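Local structure of cytoplasmic protein (Cryptococcus neoformans var. grubii serotype A, 7LPO) at residues C164-P168 / Y169-A173; M197-G200 / T201-H205; H452-G456 / L457-T461. The protein probably hydrolyses the beta-glucosidic bond of steryl glucosides, acting as a glycoside hydrolase of family 5. One frame throughout, in Å; residues are numbered along the deposited sequence.

Contact 1 (C164-P168 / Y169-A173); sequences CGIDP and YHLTA
His170 N donates to Asp167 O at 3.0 Å in a nearly straight bond (167°). It closes a type I beta turn with Pro168 and Tyr169 at the corners. An Asx turn is laid over it. The Asp167 CG is anti to the backbone N (chi1 -165°), which carries the carboxylate forward over the chain. There OD1 accepts from Tyr169 N at 3.3 Å, the donor lying above the carboxylate plane. OD2 sits over one face of the His170 imidazole, toward its rim, 3.5 Å from His170 CE1. The two planes are 33° apart. OD2 also forms a salt bridge with Arg348, and His170 ND1 bonds to Lys337 O, so the carboxylate and the imidazole are each held by a second partner outside the turn. Leu171 CD1 packs 3.2 Å from Pro168 O. Leu171 CD2 meets Ile166 CG2 at 4.0 Å, the two side chains crossing at about a right angle. The turn follows helix 159-163, which ends in a Schellman motif at Gly165. Pro168 and Leu171 rest on Leu161 of that helix, Ile166 and Leu171 reach helix 206-221, and Tyr169 touches Arg348 of helix 342-348.

Contact 2 (M197-G200 / T201-H205); sequences MIWG and TNYTH
Asn202 folds back on Trp199, one turn earlier. Its CB lies 3.3 Å from Trp199 O. CG is beside the backbone N (chi1 -80°), and this brings the amide round to the same carbonyl. ND2 then makes a weak bond to Trp199 O at 3.0 Å, bent to 128°. At the tip, OD1 turns to another part of the chain and accepts from Tyr178 N. Trp199 O also takes the backbone N of Asn202, which approaches from above the carbonyl plane.

Residues 198-203 form a 3-10 helix, in which the N-H groups of Thr201, Asn202 and Tyr203 each bond three residues back. It belongs to the long excursion between helices 159-163 and 206-221, in an enzyme of glycoside hydrolase family 5, whose catalytic domain is a TIM barrel. His205 is the N-cap of helix 206-221, so the 3-10 turns lead almost directly into that helix.

Ile198 O is gripped twice by Thr201. Thr201 OG1 donates at 2.8 Å in the carbonyl plane, while Thr201 N donates at 3.0 Å from above it. OG1 stands between the backbone N and the carbonyl carbon (chi1 69°), which points the hydroxyl back down the helix. It also touches Ile198 CG1. Thr201 O is shared too: Thr204 N and His205 ND1 reach it from opposite faces, and the imidazole bond is 2.9 Å long with the oxygen near the ring plane.

Tyr203 CD2 lies 3.3 Å from Gly200 O. The Tyr203 ring meets Trp199 obliquely, CE2 to CZ3 at 4.4 Å. Tyr203 OH bonds to Val146 N. The Trp199 indole packs edge-to-face with Trp585, and its side chain lies about 4 Å from a bound Tris molecule.

Contact 3 (H452-G456 / L457-T461); sequences HFYDG and LTLMT
The chain turns from an extended run into an alpha-helix at Gly456, and the first regular bonds are Leu459 N to Asp455 O at 2.9 Å and Met460 N to Gly456 O at 2.8 Å. Asp455 is the N-cap of helix 456-461. Its carboxylate uses both oxygens on Thr458. With chi1 at 177° the carboxylate lies beside its own carbonyl carbon and reaches the first turn. OD1 accepts from Thr458 N in a long, weak but straight capping bond of 3.3 Å. OD2 takes the Thr458 hydroxyl at 2.6 Å, with OG1 well above the carboxylate plane. A water links OD1 to the N-H of the preceding residue: it accepts from Leu457 N and donates to OD1. Asn468 ND2 also bonds to OD1. The carboxylate is therefore held from several directions, and its negative charge probably suits the positive end of the helix dipole.

Tyr454 also packs on the helix. Leu459 CD2 rests obliquely against the base of its ring, 4.0 Å from CG and equally close to CB. The phenol points away from the helix. Its OH bonds to Glu521 OE1 and to the amine of a bound Tris molecule.

Met460 CG lies 3.1 Å from Gly456 O. At the end of the helix Leu457 O accepts from Thr461 twice, the backbone N on one face of the carbonyl plane and OG1, at 2.6 Å, on the other.

Contacts 2 and 3 touch, although about 250 residues separate them in the chain. Their centres are 15 Å apart. Met197 bridges them: its CB lies 3.4 Å from Met460 CE, and its CE 3.6 Å from Leu459 CG. Both contacts border the pocket that holds Tris, through Trp199 (side chain about 4 Å from the ligand) and Tyr454 (about 3 Å). Tris probably comes from the crystallisation liquor, though such molecules often mark pockets, and here it may mark the active site. Contact 1 stands apart. Its centre is 16 Å from that of contact 2 and 30 Å from that of contact 3. It shares with contact 2 the excursion ahead of helix 206-221.

Contact 1 (C164-P168 / Y169-A173)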
ATOM      1  N   CYS A 164       9.523  19.880 -12.538  1.00 14.84           N
ATOM      2  CA  CYS A 164       9.843  18.978 -13.640  1.00 14.87           C
ATOM      3  C   CYS A 164       9.548  19.577 -15.011  1.00 14.95           C
ATOM      4  O   CYS A 164       9.705  18.882 -16.022  1.00 14.99           O
ATOM      5  CB  CYS A 164       9.075  17.662 -13.482  1.00 14.84           C
ATOM      6  SG  CYS A 164       9.615  16.702 -12.026  1.00 15.26           S
ATOM      7  N   GLY A 165       9.150  20.845 -15.070  1.00 17.09           N
ATOM      8  CA  GLY A 165       8.920  21.499 -16.341  1.00 17.17           C
ATOM      9  C   GLY A 165       7.637  21.105 -17.023  1.00 17.20           C
ATOM     10  O   GLY A 165       7.545  21.193 -18.246  1.00 17.27           O
ATOM     11  N   ILE A 166       6.637  20.680 -16.262  1.00 16.28           N
ATOM     12  CA  ILE A 166       5.382  20.169 -16.792  1.00 16.96           C
ATOM     13  C   ILE A 166       4.301  21.184 -16.468  1.00 17.23           C
ATOM     14  O   ILE A 166       4.233  21.681 -15.339  1.00 16.51           O
ATOM     15  CB  ILE A 166       5.045  18.789 -16.193  1.00 16.23           C
ATOM     16  CG1 ILE A 166       5.909  17.706 -16.836  1.00 17.85           C
ATOM     17  CG2 ILE A 166       3.580  18.455 -16.392  1.00 16.24           C
ATOM     18  CD1 ILE A 166       5.996  16.430 -16.027  1.00 18.36           C
ATOM     19  N   ASP A 167       3.476  21.511 -17.462  1.00 15.13           N
ATOM     20  CA  ASP A 167       2.313  22.362 -17.249  1.00 16.53           C
ATOM     21  C   ASP A 167       1.142  21.487 -16.820  1.00 16.72           C
ATOM     22  O   ASP A 167       0.594  20.748 -17.660  1.00 15.69           O
ATOM     23  CB  ASP A 167       1.965  23.131 -18.512  1.00 20.35           C
ATOM     24  CG  ASP A 167       1.000  24.297 -18.248  1.00 22.74           C
ATOM     25  OD1 ASP A 167       0.226  24.213 -17.262  1.00 21.29           O
ATOM     26  OD2 ASP A 167       1.019  25.293 -19.019  1.00 23.19           O
ATOM     27  N   PRO A 168       0.713  21.539 -15.555  1.00 18.84           N
ATOM     28  CA  PRO A 168      -0.350  20.616 -15.105  1.00 16.97           C
ATOM     29  C   PRO A 168      -1.630  20.700 -15.922  1.00 16.10           C
ATOM     30  O   PRO A 168      -2.349  19.700 -16.048  1.00 18.32           O
ATOM     31  CB  PRO A 168      -0.597  21.037 -13.647  1.00 18.96           C
ATOM     32  CG  PRO A 168       0.636  21.842 -13.238  1.00 19.85           C
ATOM     33  CD  PRO A 168       1.139  22.485 -14.498  1.00 19.72           C
ATOM     34  N   TYR A 169      -1.941  21.863 -16.486  1.00 18.69           N
ATOM     35  CA  TYR A 169      -3.182  22.040 -17.223  1.00 21.49           C
ATOM     36  C   TYR A 169      -3.165  21.409 -18.604  1.00 23.99           C
ATOM     37  O   TYR A 169      -4.214  21.375 -19.254  1.00 24.48           O
ATOM     38  CB  TYR A 169      -3.480  23.530 -17.310  1.00 23.47           C
ATOM     39  CG  TYR A 169      -3.574  24.098 -15.921  1.00 26.36           C
ATOM     40  CD1 TYR A 169      -4.627  23.746 -15.089  1.00 30.32           C
ATOM     41  CD2 TYR A 169      -2.596  24.934 -15.419  1.00 27.23           C
ATOM     42  CE1 TYR A 169      -4.719  24.232 -13.803  1.00 33.00           C
ATOM     43  CE2 TYR A 169      -2.685  25.438 -14.134  1.00 30.13           C
ATOM     44  CZ  TYR A 169      -3.748  25.079 -13.331  1.00 32.09           C
ATOM     45  OH  TYR A 169      -3.852  25.564 -12.048  1.00 32.79           O
ATOM     46  N   HIS A 170      -2.028  20.874 -19.048  1.00 21.92           N
ATOM     47  CA  HIS A 170      -1.940  20.227 -20.351  1.00 22.12           C
ATOM     48  C   HIS A 170      -1.862  18.706 -20.246  1.00 19.11           C
ATOM     49  O   HIS A 170      -1.704  18.030 -21.269  1.00 19.63           O
ATOM     50  CB  HIS A 170      -0.740  20.784 -21.119  1.00 21.36           C
ATOM     51  CG  HIS A 170      -0.863  22.244 -21.428  1.00 23.00           C
ATOM     52  ND1 HIS A 170       0.179  22.991 -21.933  1.00 24.38           N
ATOM     53  CD2 HIS A 170      -1.902  23.100 -21.286  1.00 22.99           C
ATOM     54  CE1 HIS A 170      -0.211  24.242 -22.090  1.00 23.12           C
ATOM     55  NE2 HIS A 170      -1.472  24.334 -21.708  1.00 24.12           N
ATOM     56  N   LEU A 171      -1.982  18.156 -19.032  1.00 15.74           N
ATOM     57  CA  LEU A 171      -1.871  16.717 -18.834  1.00 16.36           C
ATOM     58  C   LEU A 171      -2.961  15.970 -19.585  1.00 17.30           C
ATOM     59  O   LEU A 171      -2.694  14.955 -20.236  1.00 20.70           O
ATOM     60  CB  LEU A 171      -1.949  16.397 -17.340  1.00 18.09           C
ATOM     61  CG  LEU A 171      -0.773  16.875 -16.483  1.00 20.97           C
ATOM     62  CD1 LEU A 171      -1.109  16.894 -14.995  1.00 21.51           C
ATOM     63  CD2 LEU A 171       0.427  15.957 -16.766  1.00 21.74           C
ATOM     64  N   THR A 172      -4.193  16.469 -19.522  1.00 18.65           N
ATOM     65  CA  THR A 172      -5.322  15.777 -20.132  1.00 19.74           C
ATOM     66  C   THR A 172      -5.280  15.871 -21.652  1.00 17.45           C
ATOM     67  O   THR A 172      -5.496  14.874 -22.349  1.00 15.92           O
ATOM     68  CB  THR A 172      -6.630  16.360 -19.592  1.00 25.10           C
ATOM     69  OG1 THR A 172      -6.717  16.110 -18.182  1.00 25.76           O
ATOM     70  CG2 THR A 172      -7.833  15.755 -20.304  1.00 27.53           C
ATOM     71  N   ALA A 173      -5.021  17.069 -22.188  1.00 19.62           N
ATOM     72  CA  ALA A 173      -5.017  17.245 -23.640  1.00 19.00           C
ATOM     73  C   ALA A 173      -4.002  16.322 -24.304  1.00 21.93           C
ATOM     74  O   ALA A 173      -4.277  15.747 -25.365  1.00 23.93           O
ATOM     75  CB  ALA A 173      -4.722  18.704 -23.986  1.00 20.14           C
TER
HETATM   76  O   HOH W   1      -4.577  18.605 -17.605  1.00 22.38           O

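Contact 2 (M197-G200 / T201-H205)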
ATOM      1  N   MET A 197     -10.081   0.941 -12.390  1.00 20.58           N
ATOM      2  CA  MET A 197      -8.661   0.698 -12.153  1.00 19.76           C
ATOM      3  C   MET A 197      -7.778   1.278 -13.247  1.00 18.99           C
ATOM      4  O   MET A 197      -6.603   0.904 -13.363  1.00 20.26           O
ATOM      5  CB  MET A 197      -8.383  -0.799 -12.015  1.00 19.78           C
ATOM      6  CG  MET A 197      -8.984  -1.461 -10.771  1.00 20.21           C
ATOM      7  SD  MET A 197      -8.897  -0.472  -9.257  1.00 23.99           S
ATOM      8  CE  MET A 197      -7.429  -1.073  -8.512  1.00 21.13           C
ATOM      9  N   ILE A 198      -8.306   2.182 -14.073  1.00 14.76           N
ATOM     10  CA  ILE A 198      -7.459   2.758 -15.104  1.00 14.80           C
ATOM     11  C   ILE A 198      -6.431   3.702 -14.495  1.00 14.76           C
ATOM     12  O   ILE A 198      -5.417   4.001 -15.133  1.00 14.78           O
ATOM     13  CB  ILE A 198      -8.304   3.467 -16.176  1.00 14.87           C
ATOM     14  CG1 ILE A 198      -7.473   3.658 -17.450  1.00 19.92           C
ATOM     15  CG2 ILE A 198      -8.814   4.785 -15.676  1.00 16.70           C
ATOM     16  CD1 ILE A 198      -8.294   4.113 -18.653  1.00 23.55           C
ATOM     17  N   TRP A 199      -6.650   4.158 -13.258  1.00 14.72           N
ATOM     18  CA  TRP A 199      -5.720   5.104 -12.651  1.00 14.69           C
ATOM     19  C   TRP A 199      -4.305   4.549 -12.650  1.00 14.66           C
ATOM     20  O   TRP A 199      -3.330   5.316 -12.722  1.00 14.67           O
ATOM     21  CB  TRP A 199      -6.170   5.450 -11.225  1.00 14.64           C
ATOM     22  CG  TRP A 199      -6.044   4.311 -10.257  1.00 14.58           C
ATOM     23  CD1 TRP A 199      -7.033   3.454  -9.861  1.00 14.57           C
ATOM     24  CD2 TRP A 199      -4.864   3.909  -9.560  1.00 14.53           C
ATOM     25  NE1 TRP A 199      -6.533   2.533  -8.963  1.00 16.44           N
ATOM     26  CE2 TRP A 199      -5.204   2.794  -8.764  1.00 14.50           C
ATOM     27  CE3 TRP A 199      -3.547   4.383  -9.528  1.00 16.38           C
ATOM     28  CZ2 TRP A 199      -4.280   2.143  -7.967  1.00 14.45           C
ATOM     29  CZ3 TRP A 199      -2.630   3.734  -8.723  1.00 15.48           C
ATOM     30  CH2 TRP A 199      -3.004   2.628  -7.954  1.00 14.44           C
ATOM     31  N   GLY A 200      -4.173   3.221 -12.586  1.00 14.65           N
ATOM     32  CA  GLY A 200      -2.865   2.602 -12.477  1.00 14.62           C
ATOM     33  C   GLY A 200      -2.037   2.701 -13.745  1.00 14.67           C
ATOM     34  O   GLY A 200      -0.802   2.656 -13.680  1.00 14.66           O
ATOM     35  N   THR A 201      -2.688   2.838 -14.901  1.00 14.73           N
ATOM     36  CA  THR A 201      -1.966   3.007 -16.162  1.00 14.78           C
ATOM     37  C   THR A 201      -1.218   4.335 -16.242  1.00 14.80           C
ATOM     38  O   THR A 201      -0.391   4.519 -17.148  1.00 14.84           O
ATOM     39  CB  THR A 201      -2.924   2.897 -17.365  1.00 14.85           C
ATOM     40  OG1 THR A 201      -3.814   4.025 -17.413  1.00 14.87           O
ATOM     41  CG2 THR A 201      -3.735   1.609 -17.290  1.00 14.84           C
ATOM     42  N   ASN A 202      -1.493   5.270 -15.332  1.00 14.77           N
ATOM     43  CA  ASN A 202      -0.738   6.516 -15.328  1.00 14.78           C
ATOM     44  C   ASN A 202       0.752   6.257 -15.164  1.00 14.75           C
ATOM     45  O   ASN A 202       1.566   7.025 -15.676  1.00 14.78           O
ATOM     46  CB  ASN A 202      -1.275   7.444 -14.239  1.00 14.74           C
ATOM     47  CG  ASN A 202      -2.544   8.181 -14.686  1.00 14.79           C
ATOM     48  OD1 ASN A 202      -2.576   8.789 -15.749  1.00 14.85           O
ATOM     49  ND2 ASN A 202      -3.585   8.103 -13.893  1.00 14.76           N
ATOM     50  N   TYR A 203       1.134   5.152 -14.519  1.00 14.71           N
ATOM     51  CA  TYR A 203       2.557   4.832 -14.394  1.00 14.69           C
ATOM     52  C   TYR A 203       3.236   4.673 -15.750  1.00 14.75           C
ATOM     53  O   TYR A 203       4.456   4.848 -15.851  1.00 14.75           O
ATOM     54  CB  TYR A 203       2.776   3.544 -13.588  1.00 14.64           C
ATOM     55  CG  TYR A 203       2.616   3.695 -12.093  1.00 14.58           C
ATOM     56  CD1 TYR A 203       3.467   4.522 -11.351  1.00 14.55           C
ATOM     57  CD2 TYR A 203       1.628   2.999 -11.419  1.00 14.55           C
ATOM     58  CE1 TYR A 203       3.321   4.660  -9.977  1.00 14.50           C
ATOM     59  CE2 TYR A 203       1.476   3.121 -10.050  1.00 14.49           C
ATOM     60  CZ  TYR A 203       2.312   3.961  -9.331  1.00 14.47           C
ATOM     61  OH  TYR A 203       2.131   4.080  -7.965  1.00 14.42           O
ATOM     62  N   THR A 204       2.477   4.345 -16.791  1.00 14.80           N
ATOM     63  CA  THR A 204       3.020   4.143 -18.128  1.00 14.86           C
ATOM     64  C   THR A 204       2.478   5.172 -19.113  1.00 14.93           C
ATOM     65  O   THR A 204       2.401   4.908 -20.313  1.00 14.99           O
ATOM     66  CB  THR A 204       2.741   2.720 -18.626  1.00 17.66           C
ATOM     67  OG1 THR A 204       1.339   2.435 -18.600  1.00 14.87           O
ATOM     68  CG2 THR A 204       3.457   1.687 -17.746  1.00 15.11           C
ATOM     69  N   HIS A 205       2.105   6.348 -18.621  1.00 14.92           N
ATOM     70  CA  HIS A 205       1.889   7.510 -19.467  1.00 14.98           C
ATOM     71  C   HIS A 205       2.983   8.539 -19.197  1.00 14.98           C
ATOM     72  O   HIS A 205       3.758   8.426 -18.245  1.00 14.92           O
ATOM     73  CB  HIS A 205       0.506   8.108 -19.231  1.00 14.98           C
ATOM     74  CG  HIS A 205      -0.604   7.348 -19.887  1.00 15.98           C
ATOM     75  ND1 HIS A 205      -0.935   6.063 -19.525  1.00 19.72           N
ATOM     76  CD2 HIS A 205      -1.473   7.695 -20.868  1.00 17.13           C
ATOM     77  CE1 HIS A 205      -1.963   5.650 -20.244  1.00 17.93           C
ATOM     78  NE2 HIS A 205      -2.309   6.622 -21.066  1.00 17.83           N
TER

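Contact 3 (H452-G456 / L457-T461)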
ATOM      1  N   HIS A 452       3.447  -5.691  -0.937  1.00 19.83           N
ATOM      2  CA  HIS A 452       2.002  -5.690  -1.092  1.00 17.59           C
ATOM      3  C   HIS A 452       1.584  -6.894  -1.927  1.00 18.05           C
ATOM      4  O   HIS A 452       2.357  -7.409  -2.737  1.00 19.43           O
ATOM      5  CB  HIS A 452       1.515  -4.396  -1.743  1.00 16.99           C
ATOM      6  CG  HIS A 452       1.893  -3.163  -0.982  1.00 18.86           C
ATOM      7  ND1 HIS A 452       1.645  -1.894  -1.454  1.00 19.02           N
ATOM      8  CD2 HIS A 452       2.499  -3.004   0.220  1.00 19.25           C
ATOM      9  CE1 HIS A 452       2.091  -1.007  -0.584  1.00 19.25           C
ATOM     10  NE2 HIS A 452       2.609  -1.653   0.444  1.00 18.80           N
ATOM     11  N   PHE A 453       0.363  -7.366  -1.697  1.00 17.53           N
ATOM     12  CA  PHE A 453      -0.203  -8.410  -2.534  1.00 16.48           C
ATOM     13  C   PHE A 453      -1.691  -8.182  -2.716  1.00 15.48           C
ATOM     14  O   PHE A 453      -2.418  -8.005  -1.735  1.00 16.55           O
ATOM     15  CB  PHE A 453       0.001  -9.809  -1.956  1.00 18.42           C
ATOM     16  CG  PHE A 453      -0.638 -10.875  -2.790  1.00 22.01           C
ATOM     17  CD1 PHE A 453       0.047 -11.439  -3.849  1.00 22.51           C
ATOM     18  CD2 PHE A 453      -1.938 -11.283  -2.550  1.00 24.12           C
ATOM     19  CE1 PHE A 453      -0.545 -12.406  -4.642  1.00 22.23           C
ATOM     20  CE2 PHE A 453      -2.526 -12.254  -3.345  1.00 24.29           C
ATOM     21  CZ  PHE A 453      -1.823 -12.806  -4.395  1.00 22.45           C
ATOM     22  N   TYR A 454      -2.141  -8.224  -3.964  1.00 14.36           N
ATOM     23  CA  TYR A 454      -3.555  -8.171  -4.293  1.00 15.74           C
ATOM     24  C   TYR A 454      -3.903  -9.338  -5.200  1.00 16.82           C
ATOM     25  O   TYR A 454      -3.135  -9.680  -6.101  1.00 16.12           O
ATOM     26  CB  TYR A 454      -3.924  -6.857  -4.990  1.00 14.76           C
ATOM     27  CG  TYR A 454      -3.937  -5.673  -4.055  1.00 15.90           C
ATOM     28  CD1 TYR A 454      -5.079  -5.339  -3.345  1.00 18.42           C
ATOM     29  CD2 TYR A 454      -2.804  -4.893  -3.878  1.00 14.37           C
ATOM     30  CE1 TYR A 454      -5.090  -4.266  -2.477  1.00 18.76           C
ATOM     31  CE2 TYR A 454      -2.810  -3.817  -3.024  1.00 14.35           C
ATOM     32  CZ  TYR A 454      -3.958  -3.509  -2.326  1.00 16.42           C
ATOM     33  OH  TYR A 454      -3.976  -2.425  -1.484  1.00 17.70           O
ATOM     34  N   ASP A 455      -5.060  -9.952  -4.943  1.00 19.55           N
ATOM     35  CA  ASP A 455      -5.730 -10.809  -5.911  1.00 16.94           C
ATOM     36  C   ASP A 455      -6.107  -9.931  -7.103  1.00 17.90           C
ATOM     37  O   ASP A 455      -7.196  -9.340  -7.139  1.00 16.97           O
ATOM     38  CB  ASP A 455      -6.941 -11.470  -5.263  1.00 18.85           C
ATOM     39  CG  ASP A 455      -7.749 -12.320  -6.234  1.00 22.41           C
ATOM     40  OD1 ASP A 455      -7.444 -12.359  -7.448  1.00 23.49           O
ATOM     41  OD2 ASP A 455      -8.715 -12.943  -5.762  1.00 24.13           O
ATOM     42  N   GLY A 456      -5.191  -9.844  -8.072  1.00 16.45           N
ATOM     43  CA  GLY A 456      -5.333  -8.872  -9.144  1.00 17.01           C
ATOM     44  C   GLY A 456      -6.545  -9.110 -10.024  1.00 17.86           C
ATOM     45  O   GLY A 456      -7.206  -8.160 -10.448  1.00 15.09           O
ATOM     46  N   LEU A 457      -6.839 -10.372 -10.335  1.00 15.11           N
ATOM     47  CA  LEU A 457      -8.022 -10.654 -11.136  1.00 16.60           C
ATOM     48  C   LEU A 457      -9.270 -10.082 -10.471  1.00 18.82           C
ATOM     49  O   LEU A 457     -10.118  -9.466 -11.129  1.00 15.19           O
ATOM     50  CB  LEU A 457      -8.166 -12.163 -11.344  1.00 17.07           C
ATOM     51  CG  LEU A 457      -9.450 -12.559 -12.078  1.00 17.73           C
ATOM     52  CD1 LEU A 457      -9.402 -12.052 -13.519  1.00 18.22           C
ATOM     53  CD2 LEU A 457      -9.687 -14.060 -12.065  1.00 18.55           C
ATOM     54  N   THR A 458      -9.425 -10.322  -9.172  1.00 14.50           N
ATOM     55  CA  THR A 458     -10.589  -9.813  -8.459  1.00 14.49           C
ATOM     56  C   THR A 458     -10.587  -8.290  -8.419  1.00 14.49           C
ATOM     57  O   THR A 458     -11.615  -7.648  -8.671  1.00 14.52           O
ATOM     58  CB  THR A 458     -10.617 -10.395  -7.046  1.00 14.44           C
ATOM     59  OG1 THR A 458     -10.622 -11.832  -7.126  1.00 14.45           O
ATOM     60  CG2 THR A 458     -11.836  -9.924  -6.294  1.00 14.44           C
ATOM     61  N   LEU A 459      -9.428  -7.698  -8.130  1.00 14.47           N
ATOM     62  CA  LEU A 459      -9.325  -6.246  -8.056  1.00 14.50           C
ATOM     63  C   LEU A 459      -9.708  -5.594  -9.379  1.00 15.91           C
ATOM     64  O   LEU A 459     -10.497  -4.645  -9.406  1.00 17.35           O
ATOM     65  CB  LEU A 459      -7.904  -5.866  -7.660  1.00 15.97           C
ATOM     66  CG  LEU A 459      -7.615  -4.427  -7.251  1.00 20.41           C
ATOM     67  CD1 LEU A 459      -8.382  -4.066  -6.013  1.00 20.99           C
ATOM     68  CD2 LEU A 459      -6.117  -4.256  -7.039  1.00 22.71           C
ATOM     69  N   MET A 460      -9.169  -6.096 -10.492  1.00 18.37           N
ATOM     70  CA  MET A 460      -9.377  -5.408 -11.764  1.00 20.05           C
ATOM     71  C   MET A 460     -10.769  -5.643 -12.336  1.00 19.22           C
ATOM     72  O   MET A 460     -11.344  -4.742 -12.958  1.00 20.49           O
ATOM     73  CB  MET A 460      -8.324  -5.844 -12.781  1.00 24.95           C
ATOM     74  CG  MET A 460      -6.895  -5.720 -12.284  1.00 30.60           C
ATOM     75  SD  MET A 460      -6.398  -4.012 -11.889  1.00 37.83           S
ATOM     76  CE  MET A 460      -6.579  -3.243 -13.473  1.00 34.18           C
ATOM     77  N   THR A 461     -11.320  -6.842 -12.173  1.00 18.13           N
ATOM     78  CA  THR A 461     -12.624  -7.157 -12.745  1.00 18.04           C
ATOM     79  C   THR A 461     -13.767  -6.827 -11.802  1.00 20.29           C
ATOM     80  O   THR A 461     -14.932  -6.884 -12.228  1.00 19.58           O
ATOM     81  CB  THR A 461     -12.700  -8.637 -13.122  1.00 18.77           C
ATOM     82  OG1 THR A 461     -12.618  -9.434 -11.935  1.00 19.39           O
ATOM     83  CG2 THR A 461     -11.563  -9.009 -14.063  1.00 19.16           C
TER
HETATM   84  O   HOH W   2      -5.570 -12.902  -9.144  1.00 24.41           O